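Local atomic coordinates of sister chromatid cohesion protein (Chaetomium thermophilum, PDB entry 5T8V), a protein that probably helps load cohesin onto chromatin, this chain being the C-terminal HEAT-repeat part of the loader. Residues L267-S270 against Q271-G274; M434-G437 against L438-D442; T691-V694 against V695-S699. All blocks are in the same frame, centred on the assembly; numbering follows the deposited sequence.

Contact 1: L267-S270 against Q271-G274; sequences LNPS and QRQG
Arg272 sets out with CG beside its backbone N (chi1 -77°) and then runs extended from CG to NE, a course that takes its guanidinium back over Pro269. The two residues are the ends of a type I beta-turn, Pro269 to Arg272, which leads into helix 272-282 from the short link after helix 247-267 in this largely helical HEAT-repeat protein. Gln271 holds the N-cap position. The turn is closed by the backbone: Arg272 N donates to Pro269 O over 2.9 Å. On the side-chain level the proline ring lies against one face of the guanidinium. Pro269 CB sits over the centre of that face, 3.9 Å above the plane, while Pro269 CG approaches Arg272 NH2 at 3.9 Å. Nearer the backbone, Arg272 NE passes 3.5 Å from Pro269 CA, and Arg272 CG lies 3.5 Å from Asn268 O. The polar end of the arginine reaches past the turn to helix 247-267: NE donates to Phe265 O and NH2 to Leu266 O, an interaction with the carbonyl end of a helix that probably favours the positive charge. With an alanine here, the Phe265 and Leu266 carbonyls would probably be left without these donors and the proline ring would lose the flat group that covers it. A second pair joins the residue before the turn to one inside it. Gln271, which also touches Glu218 and Asn222 of helix 218-232, lies side by side with Asn268, both pointing the same way. Their amide planes are turned 60° apart, and the approach is made on the aliphatic part of the asparagine, with Gln271 NE2 3.4 Å from Asn268 CB.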
loop_
_atom_site.group_PDB
_atom_site.type_symbol
_atom_site.label_atom_id
_atom_site.label_comp_id
_atom_site.label_asym_id
_atom_site.label_seq_id
_atom_site.Cartn_x
_atom_site.Cartn_y
_atom_site.Cartn_z
ATOM N N LEU A 267 19.196 32.030 32.825
ATOM C CA LEU A 267 20.311 32.620 33.555
ATOM C C LEU A 267 21.379 31.606 33.951
ATOM O O LEU A 267 22.329 31.980 34.646
ATOM C CB LEU A 267 19.794 33.334 34.808
ATOM C CG LEU A 267 19.010 34.622 34.549
ATOM C CD1 LEU A 267 17.682 34.600 35.288
ATOM C CD2 LEU A 267 19.826 35.837 34.956
ATOM N N ASN A 268 21.261 30.349 33.530
ATOM C CA ASN A 268 22.227 29.308 33.882
ATOM C C ASN A 268 22.398 28.360 32.705
ATOM O O ASN A 268 21.773 27.294 32.644
ATOM C CB ASN A 268 21.784 28.549 35.134
ATOM C CG ASN A 268 21.741 29.433 36.363
ATOM O OD1 ASN A 268 22.742 29.592 37.061
ATOM N ND2 ASN A 268 20.579 30.017 36.631
ATOM N N PRO A 269 23.248 28.718 31.738
ATOM C CA PRO A 269 23.448 27.821 30.587
ATOM C C PRO A 269 23.967 26.448 30.977
ATOM O O PRO A 269 23.493 25.434 30.446
ATOM C CB PRO A 269 24.462 28.587 29.722
ATOM C CG PRO A 269 24.321 30.014 30.130
ATOM C CD PRO A 269 23.974 29.990 31.586
ATOM N N SER A 270 24.913 26.393 31.917
ATOM C CA SER A 270 25.615 25.147 32.214
ATOM C C SER A 270 24.656 23.994 32.482
ATOM O O SER A 270 24.942 22.845 32.124
ATOM C CB SER A 270 26.542 25.353 33.414
ATOM O OG SER A 270 25.826 25.856 34.530
ATOM N N GLN A 271 23.513 24.274 33.107
ATOM C CA GLN A 271 22.593 23.228 33.538
ATOM C C GLN A 271 21.317 23.170 32.704
ATOM O O GLN A 271 20.374 22.469 33.087
ATOM C CB GLN A 271 22.248 23.413 35.019
ATOM C CG GLN A 271 21.736 24.798 35.390
ATOM C CD GLN A 271 21.519 24.952 36.886
ATOM O OE1 GLN A 271 21.830 24.049 37.664
ATOM N NE2 GLN A 271 20.981 26.097 37.296
ATOM N N ARG A 272 21.268 23.867 31.565
ATOM C CA ARG A 272 20.060 23.857 30.745
ATOM C C ARG A 272 19.654 22.434 30.381
ATOM O O ARG A 272 18.534 21.996 30.675
ATOM C CB ARG A 272 20.276 24.697 29.490
ATOM C CG ARG A 272 20.207 26.184 29.756
ATOM C CD ARG A 272 20.556 26.987 28.526
ATOM N NE ARG A 272 20.536 28.420 28.794
ATOM C CZ ARG A 272 20.998 29.342 27.959
ATOM N NH1 ARG A 272 21.525 28.984 26.795
ATOM N NH2 ARG A 272 20.936 30.623 28.289
ATOM N N GLN A 273 20.564 21.690 29.745
ATOM C CA GLN A 273 20.282 20.299 29.406
ATOM C C GLN A 273 19.793 19.517 30.616
ATOM O O GLN A 273 18.966 18.609 30.478
ATOM C CB GLN A 273 21.530 19.634 28.823
ATOM C CG GLN A 273 21.308 18.198 28.371
ATOM C CD GLN A 273 22.575 17.533 27.863
ATOM O OE1 GLN A 273 23.640 18.148 27.814
ATOM N NE2 GLN A 273 22.463 16.265 27.486
ATOM N N GLY A 274 20.286 19.849 31.807
ATOM C CA GLY A 274 19.812 19.197 33.009
ATOM C C GLY A 274 18.343 19.475 33.236
ATOM O O GLY A 274 17.531 18.549 33.340
#

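Contact 2: M434-G437 against L438-D442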
loop_
_atom_site.group_PDB
_atom_site.type_symbol
_atom_site.label_atom_id
_atom_site.label_comp_id
_atom_site.label_asym_id
_atom_site.label_seq_id
_atom_site.Cartn_x
_atom_site.Cartn_y
_atom_site.Cartn_z
ATOM N N MET A 434 16.484 13.618 12.225
ATOM C CA MET A 434 16.941 12.438 12.947
ATOM C C MET A 434 16.273 11.172 12.426
ATOM O O MET A 434 16.928 10.131 12.290
ATOM C CB MET A 434 16.675 12.615 14.438
ATOM C CG MET A 434 17.248 11.504 15.297
ATOM S SD MET A 434 17.345 11.962 17.031
ATOM C CE MET A 434 18.628 13.214 16.977
ATOM N N MET A 435 14.972 11.234 12.129
ATOM C CA MET A 435 14.281 10.042 11.643
ATOM C C MET A 435 14.747 9.666 10.243
ATOM O O MET A 435 14.989 8.486 9.962
ATOM C CB MET A 435 12.769 10.261 11.670
ATOM C CG MET A 435 12.217 10.498 13.062
ATOM S SD MET A 435 12.671 9.200 14.229
ATOM C CE MET A 435 12.680 10.118 15.766
ATOM N N VAL A 436 14.877 10.647 9.350
ATOM C CA VAL A 436 15.453 10.371 8.036
ATOM C C VAL A 436 16.813 9.707 8.201
ATOM O O VAL A 436 17.124 8.704 7.545
ATOM C CB VAL A 436 15.551 11.664 7.206
ATOM C CG1 VAL A 436 16.291 11.410 5.895
ATOM C CG2 VAL A 436 14.165 12.216 6.925
ATOM N N GLY A 437 17.641 10.257 9.091
ATOM C CA GLY A 437 18.937 9.650 9.348
ATOM C C GLY A 437 18.822 8.197 9.768
ATOM O O GLY A 437 19.555 7.336 9.276
ATOM N N LEU A 438 17.895 7.903 10.686
ATOM C CA LEU A 438 17.735 6.528 11.154
ATOM C C LEU A 438 17.294 5.608 10.025
ATOM O O LEU A 438 17.718 4.447 9.961
ATOM C CB LEU A 438 16.730 6.472 12.307
ATOM C CG LEU A 438 17.185 7.023 13.665
ATOM C CD1 LEU A 438 16.047 6.956 14.676
ATOM C CD2 LEU A 438 18.405 6.275 14.195
ATOM N N VAL A 439 16.445 6.104 9.123
ATOM C CA VAL A 439 15.961 5.264 8.030
ATOM C C VAL A 439 17.046 5.053 6.982
ATOM O O VAL A 439 17.059 4.023 6.297
ATOM C CB VAL A 439 14.692 5.884 7.412
ATOM C CG1 VAL A 439 14.236 5.097 6.185
ATOM C CG2 VAL A 439 13.578 5.932 8.439
ATOM N N GLU A 440 17.971 6.001 6.838
ATOM C CA GLU A 440 18.899 5.985 5.715
ATOM C C GLU A 440 20.211 5.260 6.001
ATOM O O GLU A 440 20.977 5.021 5.061
ATOM C CB GLU A 440 19.198 7.419 5.263
ATOM C CG GLU A 440 18.045 8.062 4.505
ATOM C CD GLU A 440 18.403 9.413 3.915
ATOM O OE1 GLU A 440 19.444 9.981 4.311
ATOM O OE2 GLU A 440 17.647 9.903 3.050
ATOM N N ASN A 441 20.498 4.900 7.251
ATOM C CA ASN A 441 21.674 4.098 7.570
ATOM C C ASN A 441 21.220 2.666 7.836
ATOM O O ASN A 441 20.377 2.426 8.707
ATOM C CB ASN A 441 22.440 4.670 8.764
ATOM C CG ASN A 441 21.774 4.375 10.092
ATOM O OD1 ASN A 441 20.554 4.479 10.228
ATOM N ND2 ASN A 441 22.577 4.003 11.083
ATOM N N ASP A 442 21.770 1.720 7.071
ATOM C CA ASP A 442 21.300 0.341 7.127
ATOM C C ASP A 442 21.744 -0.388 8.386
ATOM O O ASP A 442 21.208 -1.465 8.673
ATOM C CB ASP A 442 21.775 -0.424 5.891
ATOM C CG ASP A 442 21.072 0.024 4.622
ATOM O OD1 ASP A 442 20.704 1.216 4.533
ATOM O OD2 ASP A 442 20.881 -0.817 3.717
#
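Met435 and Leu438 lie side by side and point the same way, the thioether SD of Met435 4.1 Å from the CD1 branch of Leu438. The methionine chain turns at its second torsion (chi2 -54°), which swings the sulfur along the helix toward the leucine. On another side of the helix, Val436 and Glu440 run alongside each other as well: CG1 of Val436 meets the end of the extended glutamate, 3.5 Å from OE2. These side chains are spaced by the last turns of helix 423-440. Leu438 N donates to Met434 O at 2.9 Å, Val439 N to Met435 O at 2.9 Å, and Glu440 N to Val436 O at 2.9 Å. The last of these is bent, 131° at the hydrogen, and the same N-H is also shared with Gly437 O, 3.2 Å from Glu440 N. Gly437 O receives a weak bond from Asn441 N besides, at the point where the chain leaves helical geometry. Farther out, helix 446-474 covers Met435 with Met451, Ala452 and Leu456 and meets Val439 through Ala452; helix 357-391 brings Ile383 and Val387 against Met434, and Val387 against Met435. Lys449 NZ is hydrogen-bonded to Asn441 O just past the helix. The chemistry thus divides between two flanks: sulfur and methyl groups join the neighbouring helices, whereas the exposed Glu440 puts a carboxylate beside a valine methyl near the carbonyl end of its helix, where the helix dipole would probably give its negative charge no help.

Contact 3: T691-V694 against V695-S699; sequences TETV and VNRFS
The C-terminal part of helix 685-696 and the residues following it through Ser699, within the PDS5-related part of this helical-repeat chain, bring Val694 up to Phe698 and Thr693 up to Arg697. Val694 CG1 is 4.5 Å from Phe698 CE1, a loose apolar touch. The ring folds back along the chain, and Val695 CA lies 3.7 Å above its plane, over the centre of one face; Met710 and Ala713 of helix 703-719 also touch the ring. Arg697 CG, beside the backbone N (chi1 -58°), lies near Thr693 O; the bends at chi2 and chi3 then bring Arg697 NH1 to 4.3 Å from the Thr693 CG2 methyl. Its NE forms a salt bridge with Asp700, while Leu673 of helix 666-682 touches the same side chain. The backbone beneath is helical, with a nearly straight bond of 2.8 Å from Val695 N to Thr691 O and a longer one of 3.2 Å from Asn696 N to Glu692 O. Arg697 N makes a weak bond to Thr693 O. Val695 spreads both methyl branches near Thr691 O and packs on Ile729 of helix 723-735. Asn696 O takes two donors from Ser699: the backbone N, and the hydroxyl OG at 3.0 Å in the carbonyl plane.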
loop_
_atom_site.group_PDB
_atom_site.type_symbol
_atom_site.label_atom_id
_atom_site.label_comp_id
_atom_site.label_asym_id
_atom_site.label_seq_id
_atom_site.Cartn_x
_atom_site.Cartn_y
_atom_site.Cartn_z
ATOM N N THR A 691 -8.139 2.559 -14.445
ATOM C CA THR A 691 -8.899 1.319 -14.585
ATOM C C THR A 691 -8.096 0.262 -15.327
ATOM O O THR A 691 -8.241 -0.935 -15.053
ATOM C CB THR A 691 -10.219 1.564 -15.320
ATOM O OG1 THR A 691 -9.953 1.922 -16.681
ATOM C CG2 THR A 691 -11.010 2.662 -14.662
ATOM N N GLU A 692 -7.256 0.678 -16.277
ATOM C CA GLU A 692 -6.417 -0.277 -16.990
ATOM C C GLU A 692 -5.575 -1.090 -16.015
ATOM O O GLU A 692 -5.383 -2.297 -16.204
ATOM C CB GLU A 692 -5.522 0.454 -17.989
ATOM C CG GLU A 692 -4.891 -0.456 -19.033
ATOM C CD GLU A 692 -3.741 0.208 -19.768
ATOM O OE1 GLU A 692 -2.594 -0.268 -19.631
ATOM O OE2 GLU A 692 -3.982 1.210 -20.475
ATOM N N THR A 693 -5.069 -0.445 -14.963
ATOM C CA THR A 693 -4.310 -1.167 -13.949
ATOM C C THR A 693 -5.217 -2.046 -13.099
ATOM O O THR A 693 -4.790 -3.107 -12.632
ATOM C CB THR A 693 -3.542 -0.180 -13.067
ATOM O OG1 THR A 693 -2.609 0.552 -13.873
ATOM C CG2 THR A 693 -2.785 -0.907 -11.960
ATOM N N VAL A 694 -6.464 -1.628 -12.887
ATOM C CA VAL A 694 -7.398 -2.433 -12.106
ATOM C C VAL A 694 -7.738 -3.722 -12.847
ATOM O O VAL A 694 -7.639 -4.821 -12.288
ATOM C CB VAL A 694 -8.661 -1.616 -11.779
ATOM C CG1 VAL A 694 -9.702 -2.477 -11.065
ATOM C CG2 VAL A 694 -8.299 -0.408 -10.924
ATOM N N VAL A 695 -8.139 -3.610 -14.117
ATOM C CA VAL A 695 -8.533 -4.800 -14.869
ATOM C C VAL A 695 -7.359 -5.754 -15.022
ATOM O O VAL A 695 -7.545 -6.976 -15.058
ATOM C CB VAL A 695 -9.118 -4.411 -16.242
ATOM C CG1 VAL A 695 -10.281 -3.459 -16.068
ATOM C CG2 VAL A 695 -8.051 -3.797 -17.140
ATOM N N ASN A 696 -6.140 -5.225 -15.130
ATOM C CA ASN A 696 -4.970 -6.094 -15.171
ATOM C C ASN A 696 -4.899 -6.962 -13.920
ATOM O O ASN A 696 -4.575 -8.153 -13.998
ATOM C CB ASN A 696 -3.700 -5.257 -15.323
ATOM C CG ASN A 696 -3.590 -4.613 -16.691
ATOM O OD1 ASN A 696 -4.531 -4.648 -17.483
ATOM N ND2 ASN A 696 -2.437 -4.020 -16.976
ATOM N N ARG A 697 -5.226 -6.388 -12.761
ATOM C CA ARG A 697 -5.231 -7.155 -11.523
ATOM C C ARG A 697 -6.247 -8.288 -11.542
ATOM O O ARG A 697 -6.209 -9.141 -10.650
ATOM C CB ARG A 697 -5.506 -6.228 -10.337
ATOM C CG ARG A 697 -4.499 -5.093 -10.185
ATOM C CD ARG A 697 -3.256 -5.521 -9.424
ATOM N NE ARG A 697 -2.483 -6.534 -10.140
ATOM C CZ ARG A 697 -1.645 -6.276 -11.141
ATOM N NH1 ARG A 697 -1.465 -5.030 -11.566
ATOM N NH2 ARG A 697 -0.988 -7.270 -11.724
ATOM N N PHE A 698 -7.153 -8.318 -12.524
ATOM C CA PHE A 698 -8.014 -9.485 -12.686
ATOM C C PHE A 698 -7.192 -10.751 -12.867
ATOM O O PHE A 698 -7.595 -11.824 -12.405
ATOM C CB PHE A 698 -8.956 -9.303 -13.881
ATOM C CG PHE A 698 -10.008 -8.237 -13.691
ATOM C CD1 PHE A 698 -10.092 -7.506 -12.516
ATOM C CD2 PHE A 698 -10.929 -7.979 -14.696
ATOM C CE1 PHE A 698 -11.061 -6.537 -12.355
ATOM C CE2 PHE A 698 -11.903 -7.011 -14.538
ATOM C CZ PHE A 698 -11.969 -6.292 -13.367
ATOM N N SER A 699 -6.041 -10.652 -13.529
ATOM C CA SER A 699 -5.160 -11.799 -13.746
ATOM C C SER A 699 -4.035 -11.841 -12.721
ATOM O O SER A 699 -2.887 -12.149 -13.052
ATOM C CB SER A 699 -4.597 -11.772 -15.163
ATOM O OG SER A 699 -3.734 -10.663 -15.353
#

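In the fold
The three contacts follow one another along the superhelical chain without touching: the centres of contacts 1 and 2 are 30 Å apart, those of contacts 2 and 3 are 36 Å apart. Contact 1 is a surface turn into a helix start, and its chemistry is polar, an arginine turned to the preceding helix's carbonyls. Contacts 2 and 3 both lie at the C-terminal ends of helices. Contact 2 is also at the surface, with one buried methionine facing inward, whereas contact 3 is partly buried and wedges valine and phenylalanine among neighbouring helices. Helix 357-391 is common to contacts 1 and 2, touching side chains of both.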